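Local atomic coordinates of phosphoglycerate dehydrogenase (Lactobacillus plantarum, PDB entry 3EVT), a protein that probably catalyses the NAD-dependent oxidation of 3-phospho-D-glycerate to 3-phosphooxypyruvate, the entry step of the phosphorylated route to serine. Residues Q17-F27 against F289-V300; V86-D96 against G303-D311. All blocks are in the same frame, centred on the assembly; numbering follows the deposited sequence.

From the N terminus, the chain runs through strand 3-6, helix 12-21 and strand 26-29, then through strands 41-45 and 64-66 to 86-96, which leaves this five-stranded parallel sheet for helix 93-110. A seven-stranded, NAD-binding-type domain follows before helix 284-302 brings the chain back. Contact 1 closes a loop of 261 residues by setting 289-300 against 17-27, and contact 2 closes one of 206 by laying 303-311 along 86-96. The loops cross rather than nest, since the segments alternate along the chain. The C-terminal helix and tail thus reach opposite edge strands of one sheet, and Asn295 of contact 1 joins the two contacts, its OD1 accepting hydrogen bonds from the backbone N atoms of Val306 and Arg307.

Contact 1 (Q17-F27 against F289-V300); sequences QLQTTYPDWTF and FPIFAANFAQFV
Phe296 holds CG anti to its backbone N (chi1 -180°), which sends its ring out from helix 289-300, while Tyr22 and Trp25 each turn CG beside their own N and present a ring face to it. Phe296 slides past each of the two in the opposite direction, and its ring meets both edge first. Its CE2 stands over the centre of the Tyr22 ring, 3.5 Å from Tyr22 CE2, in a T-shaped pair with planes 73° apart. Its CZ lies over the Trp25 indole, 3.8 Å from Trp25 CD2, in a second edge-to-face pair at 85°. On the other face of the Tyr22 ring sits the Thr21 methyl, so that ring is gripped from both sides. Phe27 closes in from the strand with its CZ 3.7 Å from Phe296 CE2, and Leu18 CB covers a face of the Phe27 ring. Toward the N-terminal end of segment 289-300, the branch point of Leu18 touches the rim of Phe289, CG to CZ 3.8 Å, and Gln17 OE1 also reaches that rim.

Around the cluster, Tyr22 OH ends on the helix surface, 3.4 Å from Ala297 CB. Val300 CG2 wedges between a face of the Phe296 ring and the indole, 4.0 Å from Trp25 NE1. Phe299 crosses Trp25 at about a right angle, its ring edge toward the far end of the indole at CH2.

Behind these residues, strand 3-6 supplies Met6 under Leu18 and Val4 under Trp25 and Phe27. The arrangement is an aromatic cluster in which the turn Tyr22-Trp25 and the start of strand 26-29 close round Phe296 of the C-terminal helix, which runs nearly parallel to helix 12-21, consistent with the flavodoxin-like substrate-binding domain of the D-2-hydroxyacid dehydrogenases, which the C-terminal helix completes.

Contact 2 (V86-D96 against G303-D311); sequences VVANTSGIHAD and GTLVRNQVD
Ala88 and Gln309 form a single antiparallel bridge, a non-hydrogen-bonded pair that lays the C-terminal tail along an edge strand of the five-stranded sheet. Val310 N donates a hydrogen bond to Val87 O (2.8 Å), and Asn89 N one to Asn308 O (3.2 Å). Water 1 extends the link, accepting from Val87 N and Gln309 NE2 and donating to Val310 O.

Beyond the bridge, Asn308 turns CG beside its backbone N (chi1 -67°), and its ND2 bonds two carbonyls, Asn89 O at 3.2 Å and Ser91 O at 3.0 Å. Arg307 NH2 also donates to Ser91 O, at 3.1 Å and in the carbonyl plane, while Arg307 NE holds Asn308 OD1. With an alanine for Asn308, ND2 and OD1 are gone; Asn89 O and Ser91 O would each probably be left a donor short, and the guanidinium would be freer to turn. Asp96 OD2 lies over the guanidinium face, 4.0 Å from Arg307 NH1, its salt bridge being with Lys155. Leu305 CD1 packs on Val86 CG2 at 3.6 Å.

Strand 64-66 pairs with strand 86-88 on its inner side, Asn295 of helix 284-302 touches Ala88, and Thr136 of the second subunit packs on Asp96 and Arg307 where helix 93-110 begins.

Contact 1 (Q17-F27 against F289-V300)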
# COMPACT_ATOMS: atom_id res chain seq x y z
N GLN A 17 0.83 -14.75 22.51
CA GLN A 17 0.80 -14.94 21.06
C GLN A 17 1.93 -15.84 20.62
O GLN A 17 1.70 -16.78 19.88
CB GLN A 17 1.02 -13.61 20.31
CG GLN A 17 -0.23 -12.79 20.03
CD GLN A 17 0.09 -11.27 19.88
OE1 GLN A 17 0.94 -10.87 19.07
NE2 GLN A 17 -0.60 -10.45 20.66
N LEU A 18 3.15 -15.52 21.05
CA LEU A 18 4.36 -16.22 20.64
C LEU A 18 4.33 -17.67 21.09
O LEU A 18 4.61 -18.58 20.32
CB LEU A 18 5.60 -15.56 21.24
CG LEU A 18 6.16 -14.31 20.57
CD1 LEU A 18 7.38 -13.85 21.29
CD2 LEU A 18 6.49 -14.61 19.13
N GLN A 19 3.99 -17.88 22.35
CA GLN A 19 4.06 -19.20 22.92
C GLN A 19 3.02 -20.13 22.32
O GLN A 19 3.32 -21.31 22.15
CB GLN A 19 3.94 -19.16 24.43
CG GLN A 19 5.03 -18.33 25.09
CD GLN A 19 4.89 -18.30 26.62
OE1 GLN A 19 5.86 -18.48 27.37
NE2 GLN A 19 3.66 -18.10 27.09
N THR A 20 1.84 -19.60 21.96
CA THR A 20 0.82 -20.42 21.25
C THR A 20 0.99 -20.53 19.74
O THR A 20 0.59 -21.51 19.16
CB THR A 20 -0.65 -19.95 21.50
OG1 THR A 20 -0.97 -18.91 20.57
CG2 THR A 20 -0.80 -19.43 22.88
N THR A 21 1.54 -19.52 19.10
CA THR A 21 1.79 -19.63 17.69
C THR A 21 2.96 -20.55 17.46
O THR A 21 3.10 -21.12 16.38
CB THR A 21 2.17 -18.28 17.13
OG1 THR A 21 1.12 -17.35 17.39
CG2 THR A 21 2.37 -18.34 15.68
N TYR A 22 3.85 -20.67 18.44
CA TYR A 22 5.06 -21.49 18.28
C TYR A 22 5.23 -22.44 19.46
O TYR A 22 6.05 -22.21 20.36
CB TYR A 22 6.30 -20.64 18.17
CG TYR A 22 6.21 -19.61 17.08
CD1 TYR A 22 6.53 -19.94 15.79
CD2 TYR A 22 5.80 -18.30 17.35
CE1 TYR A 22 6.45 -19.04 14.79
CE2 TYR A 22 5.73 -17.37 16.34
CZ TYR A 22 6.06 -17.75 15.07
OH TYR A 22 6.02 -16.89 14.04
N PRO A 23 4.41 -23.51 19.48
CA PRO A 23 4.38 -24.32 20.68
C PRO A 23 5.62 -25.16 20.79
O PRO A 23 5.90 -25.68 21.89
CB PRO A 23 3.12 -25.17 20.51
CG PRO A 23 2.82 -25.16 19.06
CD PRO A 23 3.32 -23.82 18.55
N ASP A 24 6.39 -25.30 19.71
CA ASP A 24 7.64 -26.00 19.89
C ASP A 24 8.84 -25.09 20.24
O ASP A 24 9.97 -25.58 20.35
CB ASP A 24 7.96 -26.96 18.73
CG ASP A 24 8.10 -26.24 17.39
OD1 ASP A 24 7.57 -25.13 17.26
OD2 ASP A 24 8.73 -26.81 16.47
N TRP A 25 8.62 -23.79 20.44
CA TRP A 25 9.70 -22.89 20.78
C TRP A 25 9.59 -22.49 22.26
O TRP A 25 8.51 -22.40 22.78
CB TRP A 25 9.66 -21.66 19.88
CG TRP A 25 10.36 -21.84 18.57
CD1 TRP A 25 9.87 -22.47 17.46
CD2 TRP A 25 11.69 -21.38 18.21
NE1 TRP A 25 10.81 -22.44 16.45
CE2 TRP A 25 11.94 -21.80 16.90
CE3 TRP A 25 12.68 -20.66 18.89
CZ2 TRP A 25 13.12 -21.50 16.23
CZ3 TRP A 25 13.87 -20.37 18.23
CH2 TRP A 25 14.08 -20.80 16.92
N THR A 26 10.72 -22.28 22.93
CA THR A 26 10.73 -21.69 24.26
C THR A 26 11.15 -20.22 24.17
O THR A 26 12.23 -19.89 23.66
CB THR A 26 11.77 -22.37 25.19
OG1 THR A 26 11.62 -23.78 25.10
CG2 THR A 26 11.52 -21.97 26.61
N PHE A 27 10.29 -19.35 24.70
CA PHE A 27 10.59 -17.93 24.81
C PHE A 27 11.08 -17.62 26.23
O PHE A 27 10.32 -17.40 27.15
CB PHE A 27 9.36 -17.13 24.35
CG PHE A 27 8.96 -17.48 22.95
CD1 PHE A 27 9.56 -16.80 21.87
CD2 PHE A 27 8.13 -18.58 22.69
CE1 PHE A 27 9.28 -17.15 20.56
CE2 PHE A 27 7.83 -18.94 21.37
CZ PHE A 27 8.40 -18.22 20.29
N PHE A 289 7.59 -4.55 18.85
CA PHE A 289 7.27 -5.99 18.89
C PHE A 289 6.83 -6.58 17.54
O PHE A 289 7.33 -7.64 17.17
CB PHE A 289 6.25 -6.34 19.97
CG PHE A 289 5.96 -7.83 20.04
CD1 PHE A 289 6.89 -8.72 20.59
CD2 PHE A 289 4.78 -8.35 19.51
CE1 PHE A 289 6.66 -10.12 20.65
CE2 PHE A 289 4.52 -9.77 19.54
CZ PHE A 289 5.46 -10.65 20.11
N PRO A 290 5.92 -5.90 16.80
CA PRO A 290 5.54 -6.42 15.46
C PRO A 290 6.74 -6.58 14.52
O PRO A 290 6.70 -7.47 13.64
CB PRO A 290 4.62 -5.33 14.92
CG PRO A 290 4.03 -4.67 16.12
CD PRO A 290 5.14 -4.70 17.17
N ILE A 291 7.77 -5.74 14.68
CA ILE A 291 9.00 -5.89 13.90
C ILE A 291 9.67 -7.26 14.16
O ILE A 291 9.90 -8.01 13.23
CB ILE A 291 10.01 -4.71 14.04
CG1 ILE A 291 9.40 -3.43 13.44
CG2 ILE A 291 11.33 -5.01 13.27
CD1 ILE A 291 10.20 -2.11 13.79
N PHE A 292 9.94 -7.57 15.41
CA PHE A 292 10.39 -8.90 15.84
C PHE A 292 9.44 -10.05 15.42
O PHE A 292 9.89 -11.01 14.82
CB PHE A 292 10.56 -8.97 17.36
CG PHE A 292 11.01 -10.32 17.82
CD1 PHE A 292 12.25 -10.82 17.39
CD2 PHE A 292 10.18 -11.12 18.60
CE1 PHE A 292 12.65 -12.08 17.76
CE2 PHE A 292 10.57 -12.39 18.96
CZ PHE A 292 11.79 -12.87 18.55
N ALA A 293 8.16 -9.94 15.72
CA ALA A 293 7.17 -10.95 15.34
C ALA A 293 7.22 -11.28 13.83
O ALA A 293 7.22 -12.47 13.43
CB ALA A 293 5.72 -10.49 15.76
N ALA A 294 7.33 -10.25 13.00
CA ALA A 294 7.45 -10.47 11.52
C ALA A 294 8.78 -11.07 11.12
O ALA A 294 8.80 -12.03 10.34
CB ALA A 294 7.20 -9.16 10.75
N ASN A 295 9.89 -10.54 11.63
CA ASN A 295 11.20 -11.13 11.33
C ASN A 295 11.35 -12.57 11.85
O ASN A 295 11.99 -13.42 11.19
CB ASN A 295 12.33 -10.27 11.86
CG ASN A 295 12.66 -9.09 10.93
OD1 ASN A 295 12.51 -9.18 9.71
ND2 ASN A 295 13.15 -8.00 11.51
N PHE A 296 10.78 -12.86 13.01
CA PHE A 296 10.81 -14.20 13.55
C PHE A 296 9.92 -15.18 12.74
O PHE A 296 10.33 -16.30 12.50
CB PHE A 296 10.42 -14.18 15.04
CG PHE A 296 10.42 -15.55 15.73
CD1 PHE A 296 11.60 -16.18 16.07
CD2 PHE A 296 9.23 -16.14 16.09
CE1 PHE A 296 11.60 -17.43 16.72
CE2 PHE A 296 9.21 -17.38 16.73
CZ PHE A 296 10.39 -18.03 17.06
N ALA A 297 8.73 -14.77 12.30
CA ALA A 297 7.90 -15.66 11.50
C ALA A 297 8.59 -16.11 10.21
O ALA A 297 8.51 -17.28 9.81
CB ALA A 297 6.50 -15.01 11.21
N GLN A 298 9.34 -15.19 9.61
CA GLN A 298 10.01 -15.39 8.35
C GLN A 298 11.27 -16.21 8.61
O GLN A 298 11.55 -17.16 7.87
CB GLN A 298 10.35 -14.04 7.76
CG GLN A 298 11.01 -14.05 6.41
CD GLN A 298 10.25 -14.87 5.39
OE1 GLN A 298 9.03 -15.04 5.45
NE2 GLN A 298 10.99 -15.42 4.45
N PHE A 299 12.01 -15.85 9.65
CA PHE A 299 13.13 -16.65 10.13
C PHE A 299 12.75 -18.14 10.37
O PHE A 299 13.50 -19.06 10.03
CB PHE A 299 13.69 -16.07 11.44
CG PHE A 299 14.70 -16.97 12.07
CD1 PHE A 299 16.00 -17.00 11.58
CD2 PHE A 299 14.34 -17.83 13.08
CE1 PHE A 299 16.93 -17.87 12.11
CE2 PHE A 299 15.26 -18.71 13.65
CZ PHE A 299 16.57 -18.74 13.15
N VAL A 300 11.61 -18.35 11.00
CA VAL A 300 11.16 -19.70 11.27
C VAL A 300 10.81 -20.40 9.93
O VAL A 300 11.18 -21.55 9.72
CB VAL A 300 10.00 -19.69 12.28
CG1 VAL A 300 9.17 -20.97 12.16
CG2 VAL A 300 10.55 -19.50 13.70

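Contact 2 (V86-D96 against G303-D311)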
# COMPACT_ATOMS: atom_id res chain seq x y z
N VAL A 86 22.25 -13.42 11.47
CA VAL A 86 21.50 -12.28 10.89
C VAL A 86 21.02 -11.33 11.99
O VAL A 86 20.68 -11.76 13.07
CB VAL A 86 20.33 -12.67 9.87
CG1 VAL A 86 20.89 -13.48 8.64
CG2 VAL A 86 19.17 -13.38 10.54
N VAL A 87 21.06 -10.03 11.70
CA VAL A 87 20.63 -9.01 12.65
C VAL A 87 19.64 -8.04 11.98
O VAL A 87 19.79 -7.69 10.81
CB VAL A 87 21.85 -8.22 13.21
CG1 VAL A 87 21.41 -7.26 14.31
CG2 VAL A 87 22.89 -9.19 13.74
N ALA A 88 18.61 -7.63 12.73
CA ALA A 88 17.68 -6.59 12.29
C ALA A 88 17.58 -5.60 13.43
O ALA A 88 17.86 -5.97 14.59
CB ALA A 88 16.31 -7.15 11.97
N ASN A 89 17.18 -4.36 13.09
CA ASN A 89 16.95 -3.30 14.07
C ASN A 89 15.53 -2.77 13.94
O ASN A 89 14.66 -3.46 13.41
CB ASN A 89 18.02 -2.22 13.94
CG ASN A 89 17.87 -1.42 12.71
OD1 ASN A 89 16.95 -1.63 11.92
ND2 ASN A 89 18.79 -0.48 12.51
N THR A 90 15.29 -1.57 14.49
CA THR A 90 13.96 -0.97 14.57
C THR A 90 13.86 0.41 13.89
O THR A 90 13.13 1.28 14.38
CB THR A 90 13.55 -0.76 16.03
OG1 THR A 90 14.68 -0.24 16.74
CG2 THR A 90 13.06 -2.09 16.70
N SER A 91 14.57 0.64 12.80
CA SER A 91 14.37 1.90 12.11
C SER A 91 13.08 2.03 11.29
O SER A 91 12.35 1.05 11.07
CB SER A 91 15.57 2.29 11.25
OG SER A 91 15.93 1.23 10.41
N GLY A 92 12.77 3.26 10.88
CA GLY A 92 11.66 3.51 9.96
C GLY A 92 10.26 3.60 10.54
O GLY A 92 9.28 3.78 9.79
N ILE A 93 10.15 3.48 11.87
CA ILE A 93 8.81 3.38 12.49
C ILE A 93 7.95 4.62 12.30
O ILE A 93 6.81 4.54 11.80
CB ILE A 93 8.86 3.04 13.97
CG1 ILE A 93 9.59 1.69 14.18
CG2 ILE A 93 7.39 3.01 14.50
CD1 ILE A 93 9.80 1.31 15.67
N HIS A 94 8.49 5.78 12.67
CA HIS A 94 7.79 7.05 12.50
C HIS A 94 7.56 7.30 11.03
O HIS A 94 6.47 7.59 10.63
CB HIS A 94 8.60 8.26 13.05
CG HIS A 94 8.41 8.52 14.51
ND1 HIS A 94 9.41 8.31 15.46
CD2 HIS A 94 7.33 8.99 15.19
CE1 HIS A 94 8.95 8.63 16.66
NE2 HIS A 94 7.69 9.04 16.53
N ALA A 95 8.61 7.21 10.23
CA ALA A 95 8.48 7.40 8.77
C ALA A 95 7.44 6.47 8.12
O ALA A 95 6.71 6.90 7.28
CB ALA A 95 9.82 7.27 8.08
N ASP A 96 7.38 5.19 8.50
CA ASP A 96 6.29 4.28 8.09
C ASP A 96 4.88 4.77 8.41
O ASP A 96 4.01 4.69 7.54
CB ASP A 96 6.46 2.88 8.73
CG ASP A 96 7.02 1.82 7.73
OD1 ASP A 96 8.10 2.09 7.09
OD2 ASP A 96 6.41 0.70 7.61
N GLY A 303 14.54 -18.97 7.41
CA GLY A 303 15.84 -18.48 7.80
C GLY A 303 16.14 -17.06 7.37
O GLY A 303 17.19 -16.52 7.70
N THR A 304 15.23 -16.40 6.66
CA THR A 304 15.49 -15.01 6.29
C THR A 304 14.63 -14.02 7.10
O THR A 304 13.70 -14.44 7.80
CB THR A 304 15.25 -14.79 4.77
OG1 THR A 304 13.88 -15.11 4.45
CG2 THR A 304 16.19 -15.70 3.98
N LEU A 305 14.94 -12.73 6.94
CA LEU A 305 14.26 -11.63 7.61
C LEU A 305 13.46 -10.85 6.59
O LEU A 305 13.81 -10.83 5.40
CB LEU A 305 15.29 -10.70 8.25
CG LEU A 305 16.17 -11.42 9.26
CD1 LEU A 305 17.21 -10.44 9.88
CD2 LEU A 305 15.25 -12.10 10.31
N VAL A 306 12.40 -10.19 7.05
CA VAL A 306 11.61 -9.36 6.18
C VAL A 306 11.72 -7.86 6.42
O VAL A 306 11.33 -7.09 5.55
CB VAL A 306 10.16 -9.68 6.29
CG1 VAL A 306 9.71 -9.55 7.72
CG2 VAL A 306 9.40 -8.72 5.41
N ARG A 307 12.21 -7.43 7.59
CA ARG A 307 12.15 -6.01 7.94
C ARG A 307 13.46 -5.56 8.60
O ARG A 307 13.92 -6.17 9.54
CB ARG A 307 10.97 -5.76 8.87
CG ARG A 307 10.94 -4.40 9.50
CD ARG A 307 10.39 -3.34 8.52
NE ARG A 307 10.43 -1.99 9.09
CZ ARG A 307 9.44 -1.41 9.74
NH1 ARG A 307 8.28 -2.06 9.88
NH2 ARG A 307 9.59 -0.18 10.24
N ASN A 308 14.06 -4.48 8.11
CA ASN A 308 15.18 -3.83 8.83
C ASN A 308 16.43 -4.66 9.00
O ASN A 308 17.22 -4.43 9.94
CB ASN A 308 14.76 -3.32 10.22
CG ASN A 308 13.76 -2.18 10.12
OD1 ASN A 308 13.57 -1.65 9.04
ND2 ASN A 308 13.09 -1.82 11.22
N GLN A 309 16.62 -5.61 8.10
CA GLN A 309 17.87 -6.36 8.13
C GLN A 309 19.09 -5.44 8.02
O GLN A 309 19.23 -4.65 7.08
CB GLN A 309 17.92 -7.53 7.13
CG GLN A 309 19.10 -8.49 7.45
CD GLN A 309 19.24 -9.69 6.51
OE1 GLN A 309 18.37 -9.99 5.72
NE2 GLN A 309 20.33 -10.42 6.67
N VAL A 310 19.94 -5.54 9.03
CA VAL A 310 21.18 -4.79 9.12
C VAL A 310 22.30 -5.51 8.34
O VAL A 310 22.59 -6.68 8.56
CB VAL A 310 21.60 -4.66 10.59
CG1 VAL A 310 22.97 -4.08 10.70
CG2 VAL A 310 20.58 -3.82 11.36
N ASP A 311 22.95 -4.80 7.43
CA ASP A 311 23.96 -5.46 6.61
C ASP A 311 25.29 -5.69 7.35
O ASP A 311 25.72 -6.84 7.58
CB ASP A 311 24.26 -4.63 5.37
CG ASP A 311 25.60 -4.97 4.81
OD1 ASP A 311 25.68 -6.05 4.19
OD2 ASP A 311 26.57 -4.20 5.03
O HOH W 1 22.12 -9.28 8.91